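Putative epimerase (Burkholderia cenocepacia, PDB 4LW8) probably acts as an NAD(P)-dependent epimerase or dehydratase on a nucleotide sugar in lipopolysaccharide O-antigen biosynthesis. Local coordinates at residues 27-35 with 187-195. Sequence-based numbering, arbitrary orientation.
Sequences TGFTGRYMA and NYTGVGQSD
Phe-29 presses its ring against the type II turn Gly-190 to Gln-193, joining two parts of the Rossmann-type fold of the epimerase/dehydratase family: the first turns of helix 29-40, which follows strand 20-24 through the glycine-rich loop characteristic of dinucleotide binding, and the loop leaving strand 180-189. With CG anti to the backbone N (chi1 166°), the phenylalanine reaches out into the bend. Gln-193 covers one face in a CH-pi contact, its CB 3.6 Å from the Phe-29 ring centroid and almost on the ring normal. The glutamine chain then runs on extended, its amide plane turned 43° from the ring and its NE2 3.5 Å from Phe-29 CE2. Two bonds within 187-195 fix that amide: NE2 donates to Tyr-188 O in the carbonyl plane, and OE1 accepts from Thr-189 OG1, which sits above the amide plane. At the ring edge, Val-191 O lies 3.4 Å from Phe-29 CE1. Gly-190 and Gly-192 have backbone angles that call for glycine and let the turn pack closely against the aromatic ring. Tyr-188 runs antiparallel alongside Phe-29, its CE1 3.8 Å from Phe-29 CE2. Its OH forms a 2.6 Å hydrogen bond with Thr-30 OG1, which lies in the plane of the Tyr-188 ring, the two side chains crossing at about a right angle. Val-227 of helix 227-240 touches both Phe-29 and Tyr-33. Arg-32 has two partners: NH1 forms a salt bridge with Asp-58, and NH2 reaches the loop. Val-191 O is gripped twice: Arg-32 NH2 gives a bent 3.0 Å bond from above the carbonyl plane, the oxygen lying near the guanidinium plane, and Tyr-33 OH, tilted 20° from the carbonyl plane, donates the shorter bond at 2.6 Å.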
ATOM      1  N   THR A  27      -8.275 -11.188  22.036  1.00 25.72           N
ATOM      2  CA  THR A  27      -9.181 -10.702  23.085  1.00 29.03           C
ATOM      3  C   THR A  27      -9.957  -9.443  22.663  1.00 25.57           C
ATOM      4  O   THR A  27     -10.701  -8.881  23.445  1.00 27.20           O
ATOM      5  CB  THR A  27      -8.439 -10.421  24.419  1.00 29.60           C
ATOM      6  OG1 THR A  27      -7.419  -9.437  24.217  1.00 30.40           O
ATOM      7  CG2 THR A  27      -7.803 -11.711  24.953  1.00 31.35           C
ATOM      8  N   GLY A  28      -9.807  -9.011  21.416  1.00 25.36           N
ATOM      9  CA  GLY A  28     -10.613  -7.890  20.953  1.00 28.40           C
ATOM     10  C   GLY A  28     -12.041  -8.340  20.675  1.00 33.03           C
ATOM     11  O   GLY A  28     -12.389  -9.513  20.869  1.00 28.27           O
ATOM     12  N   PHE A  29     -12.862  -7.408  20.212  1.00 31.84           N
ATOM     13  CA  PHE A  29     -14.263  -7.670  19.902  1.00 33.44           C
ATOM     14  C   PHE A  29     -14.464  -8.870  18.969  1.00 29.06           C
ATOM     15  O   PHE A  29     -15.145  -9.822  19.322  1.00 27.85           O
ATOM     16  CB  PHE A  29     -14.883  -6.421  19.276  1.00 29.79           C
ATOM     17  CG  PHE A  29     -16.213  -6.660  18.613  1.00 29.76           C
ATOM     18  CD1 PHE A  29     -17.308  -7.080  19.353  1.00 32.00           C
ATOM     19  CD2 PHE A  29     -16.378  -6.411  17.257  1.00 32.69           C
ATOM     20  CE1 PHE A  29     -18.527  -7.284  18.749  1.00 33.22           C
ATOM     21  CE2 PHE A  29     -17.587  -6.614  16.651  1.00 30.46           C
ATOM     22  CZ  PHE A  29     -18.669  -7.050  17.395  1.00 31.88           C
ATOM     23  N   THR A  30     -13.854  -8.832  17.795  1.00 27.33           N
ATOM     24  CA  THR A  30     -14.018  -9.900  16.810  1.00 25.14           C
ATOM     25  C   THR A  30     -13.395 -11.207  17.294  1.00 29.46           C
ATOM     26  O   THR A  30     -13.966 -12.285  17.125  1.00 28.29           O
ATOM     27  CB  THR A  30     -13.389  -9.498  15.467  1.00 24.14           C
ATOM     28  OG1 THR A  30     -14.002  -8.279  15.013  1.00 24.83           O
ATOM     29  CG2 THR A  30     -13.607 -10.586  14.426  1.00 27.28           C
ATOM     30  N   GLY A  31     -12.233 -11.093  17.927  1.00 26.77           N
ATOM     31  CA  GLY A  31     -11.512 -12.249  18.439  1.00 26.40           C
ATOM     32  C   GLY A  31     -12.319 -13.096  19.409  1.00 26.64           C
ATOM     33  O   GLY A  31     -12.233 -14.313  19.390  1.00 29.37           O
ATOM     34  N   ARG A  32     -13.112 -12.455  20.253  1.00 28.41           N
ATOM     35  CA  ARG A  32     -13.919 -13.188  21.228  1.00 32.84           C
ATOM     36  C   ARG A  32     -14.874 -14.165  20.546  1.00 36.37           C
ATOM     37  O   ARG A  32     -15.058 -15.288  21.002  1.00 39.85           O
ATOM     38  CB  ARG A  32     -14.700 -12.227  22.121  1.00 38.10           C
ATOM     39  CG  ARG A  32     -15.683 -12.942  23.031  1.00 43.04           C
ATOM     40  CD  ARG A  32     -16.158 -12.069  24.169  1.00 49.86           C
ATOM     41  NE  ARG A  32     -17.077 -11.032  23.715  1.00 50.14           N
ATOM     42  CZ  ARG A  32     -18.065 -10.532  24.450  1.00 55.54           C
ATOM     43  NH1 ARG A  32     -18.287 -10.989  25.678  1.00 57.65           N
ATOM     44  NH2 ARG A  32     -18.844  -9.586  23.949  1.00 55.41           N
ATOM     45  N   TYR A  33     -15.506 -13.710  19.472  1.00 31.19           N
ATOM     46  CA  TYR A  33     -16.383 -14.552  18.671  1.00 31.16           C
ATOM     47  C   TYR A  33     -15.611 -15.558  17.791  1.00 32.88           C
ATOM     48  O   TYR A  33     -16.072 -16.674  17.586  1.00 29.76           O
ATOM     49  CB  TYR A  33     -17.291 -13.661  17.831  1.00 28.29           C
ATOM     50  CG  TYR A  33     -18.219 -12.860  18.715  1.00 29.92           C
ATOM     51  CD1 TYR A  33     -19.387 -13.418  19.220  1.00 31.91           C
ATOM     52  CD2 TYR A  33     -17.901 -11.560  19.088  1.00 29.78           C
ATOM     53  CE1 TYR A  33     -20.223 -12.696  20.045  1.00 33.65           C
ATOM     54  CE2 TYR A  33     -18.742 -10.822  19.905  1.00 31.60           C
ATOM     55  CZ  TYR A  33     -19.895 -11.404  20.386  1.00 33.49           C
ATOM     56  OH  TYR A  33     -20.731 -10.699  21.214  1.00 37.99           O
ATOM     57  N   MET A  34     -14.445 -15.167  17.275  1.00 24.94           N
ATOM     58  CA  MET A  34     -13.635 -16.078  16.465  1.00 24.83           C
ATOM     59  C   MET A  34     -13.204 -17.271  17.314  1.00 29.86           C
ATOM     60  O   MET A  34     -13.154 -18.418  16.848  1.00 29.63           O
ATOM     61  CB  MET A  34     -12.396 -15.368  15.901  1.00 26.60           C
ATOM     62  CG  MET A  34     -11.715 -16.139  14.772  1.00 27.31           C
ATOM     63  SD  MET A  34     -12.745 -16.213  13.296  1.00 26.37           S
ATOM     64  CE  MET A  34     -12.929 -17.992  13.086  1.00 29.90           C
ATOM     65  N   ALA A  35     -12.908 -16.989  18.575  1.00 25.89           N
ATOM     66  CA  ALA A  35     -12.503 -18.025  19.516  1.00 30.60           C
ATOM     67  C   ALA A  35     -13.601 -19.086  19.673  1.00 38.63           C
ATOM     68  O   ALA A  35     -13.339 -20.284  19.549  1.00 32.75           O
ATOM     69  CB  ALA A  35     -12.152 -17.401  20.854  1.00 25.41           C
ATOM     70  N   ASN A 187     -19.146  -3.573   7.036  1.00 25.23           N
ATOM     71  CA  ASN A 187     -19.459  -3.192   8.419  1.00 22.97           C
ATOM     72  C   ASN A 187     -20.105  -4.316   9.195  1.00 28.05           C
ATOM     73  O   ASN A 187     -21.032  -4.964   8.709  1.00 27.12           O
ATOM     74  CB  ASN A 187     -20.397  -1.976   8.463  1.00 24.13           C
ATOM     75  CG  ASN A 187     -19.951  -0.879   7.523  1.00 47.05           C
ATOM     76  OD1 ASN A 187     -19.084  -0.082   7.867  1.00 39.20           O
ATOM     77  ND2 ASN A 187     -20.511  -0.858   6.311  1.00 46.39           N
ATOM     78  N   TYR A 188     -19.648  -4.526  10.423  1.00 23.55           N
ATOM     79  CA  TYR A 188     -20.298  -5.511  11.263  1.00 26.96           C
ATOM     80  C   TYR A 188     -20.227  -5.099  12.716  1.00 25.04           C
ATOM     81  O   TYR A 188     -19.382  -4.286  13.118  1.00 25.53           O
ATOM     82  CB  TYR A 188     -19.690  -6.905  11.054  1.00 24.22           C
ATOM     83  CG  TYR A 188     -18.231  -7.068  11.460  1.00 28.67           C
ATOM     84  CD1 TYR A 188     -17.890  -7.518  12.735  1.00 28.05           C
ATOM     85  CD2 TYR A 188     -17.197  -6.804  10.559  1.00 21.24           C
ATOM     86  CE1 TYR A 188     -16.561  -7.694  13.109  1.00 23.84           C
ATOM     87  CE2 TYR A 188     -15.869  -6.975  10.922  1.00 25.11           C
ATOM     88  CZ  TYR A 188     -15.556  -7.425  12.200  1.00 25.49           C
ATOM     89  OH  TYR A 188     -14.239  -7.605  12.560  1.00 24.22           O
ATOM     90  N   THR A 189     -21.136  -5.649  13.502  1.00 26.64           N
ATOM     91  CA  THR A 189     -21.286  -5.199  14.867  1.00 27.46           C
ATOM     92  C   THR A 189     -21.875  -6.317  15.714  1.00 28.99           C
ATOM     93  O   THR A 189     -22.147  -7.409  15.212  1.00 29.36           O
ATOM     94  CB  THR A 189     -22.172  -3.936  14.951  1.00 29.90           C
ATOM     95  OG1 THR A 189     -22.041  -3.349  16.250  1.00 32.20           O
ATOM     96  CG2 THR A 189     -23.649  -4.279  14.697  1.00 30.53           C
ATOM     97  N   GLY A 190     -22.040  -6.055  17.005  1.00 22.60           N
ATOM     98  CA  GLY A 190     -22.561  -7.066  17.904  1.00 26.56           C
ATOM     99  C   GLY A 190     -22.193  -6.716  19.325  1.00 28.68           C
ATOM    100  O   GLY A 190     -21.570  -5.678  19.560  1.00 27.71           O
ATOM    101  N   VAL A 191     -22.569  -7.575  20.268  1.00 28.23           N
ATOM    102  CA  VAL A 191     -22.300  -7.328  21.682  1.00 36.50           C
ATOM    103  C   VAL A 191     -20.795  -7.281  21.949  1.00 37.01           C
ATOM    104  O   VAL A 191     -20.065  -8.207  21.583  1.00 31.07           O
ATOM    105  CB  VAL A 191     -22.963  -8.409  22.574  1.00 31.77           C
ATOM    106  CG1 VAL A 191     -22.473  -8.322  24.030  1.00 33.10           C
ATOM    107  CG2 VAL A 191     -24.476  -8.289  22.503  1.00 30.91           C
ATOM    108  N   GLY A 192     -20.342  -6.191  22.573  1.00 33.59           N
ATOM    109  CA  GLY A 192     -18.941  -6.022  22.919  1.00 32.33           C
ATOM    110  C   GLY A 192     -18.172  -5.011  22.066  1.00 33.35           C
ATOM    111  O   GLY A 192     -17.050  -4.637  22.403  1.00 36.29           O
ATOM    112  N   GLN A 193     -18.739  -4.580  20.948  1.00 26.35           N
ATOM    113  CA  GLN A 193     -18.068  -3.569  20.120  1.00 23.22           C
ATOM    114  C   GLN A 193     -18.167  -2.181  20.771  1.00 32.40           C
ATOM    115  O   GLN A 193     -19.212  -1.823  21.306  1.00 33.54           O
ATOM    116  CB  GLN A 193     -18.670  -3.545  18.717  1.00 22.24           C
ATOM    117  CG  GLN A 193     -17.950  -2.622  17.746  1.00 29.32           C
ATOM    118  CD  GLN A 193     -18.505  -2.751  16.339  1.00 31.93           C
ATOM    119  OE1 GLN A 193     -19.655  -2.384  16.065  1.00 25.36           O
ATOM    120  NE2 GLN A 193     -17.693  -3.288  15.441  1.00 28.54           N
ATOM    121  N   SER A 194     -17.095  -1.390  20.729  1.00 36.67           N
ATOM    122  CA  SER A 194     -17.107  -0.095  21.427  1.00 37.07           C
ATOM    123  C   SER A 194     -18.061   0.899  20.771  1.00 38.46           C
ATOM    124  O   SER A 194     -18.382   0.775  19.582  1.00 33.14           O
ATOM    125  CB  SER A 194     -15.712   0.511  21.483  1.00 45.00           C
ATOM    126  OG  SER A 194     -15.372   1.113  20.250  1.00 51.33           O
ATOM    127  N   ASP A 195     -18.513   1.890  21.542  1.00 41.25           N
ATOM    128  CA  ASP A 195     -19.477   2.865  21.032  1.00 39.03           C
ATOM    129  C   ASP A 195     -18.784   3.938  20.201  1.00 39.73           C
ATOM    130  O   ASP A 195     -19.379   4.952  19.875  1.00 41.68           O
ATOM    131  CB  ASP A 195     -20.311   3.500  22.161  1.00 44.69           C
ATOM    132  CG  ASP A 195     -19.480   4.274  23.168  1.00 52.00           C
ATOM    133  OD1 ASP A 195     -18.232   4.175  23.147  1.00 48.12           O
ATOM    134  OD2 ASP A 195     -20.100   4.984  23.995  1.00 56.93           O
TER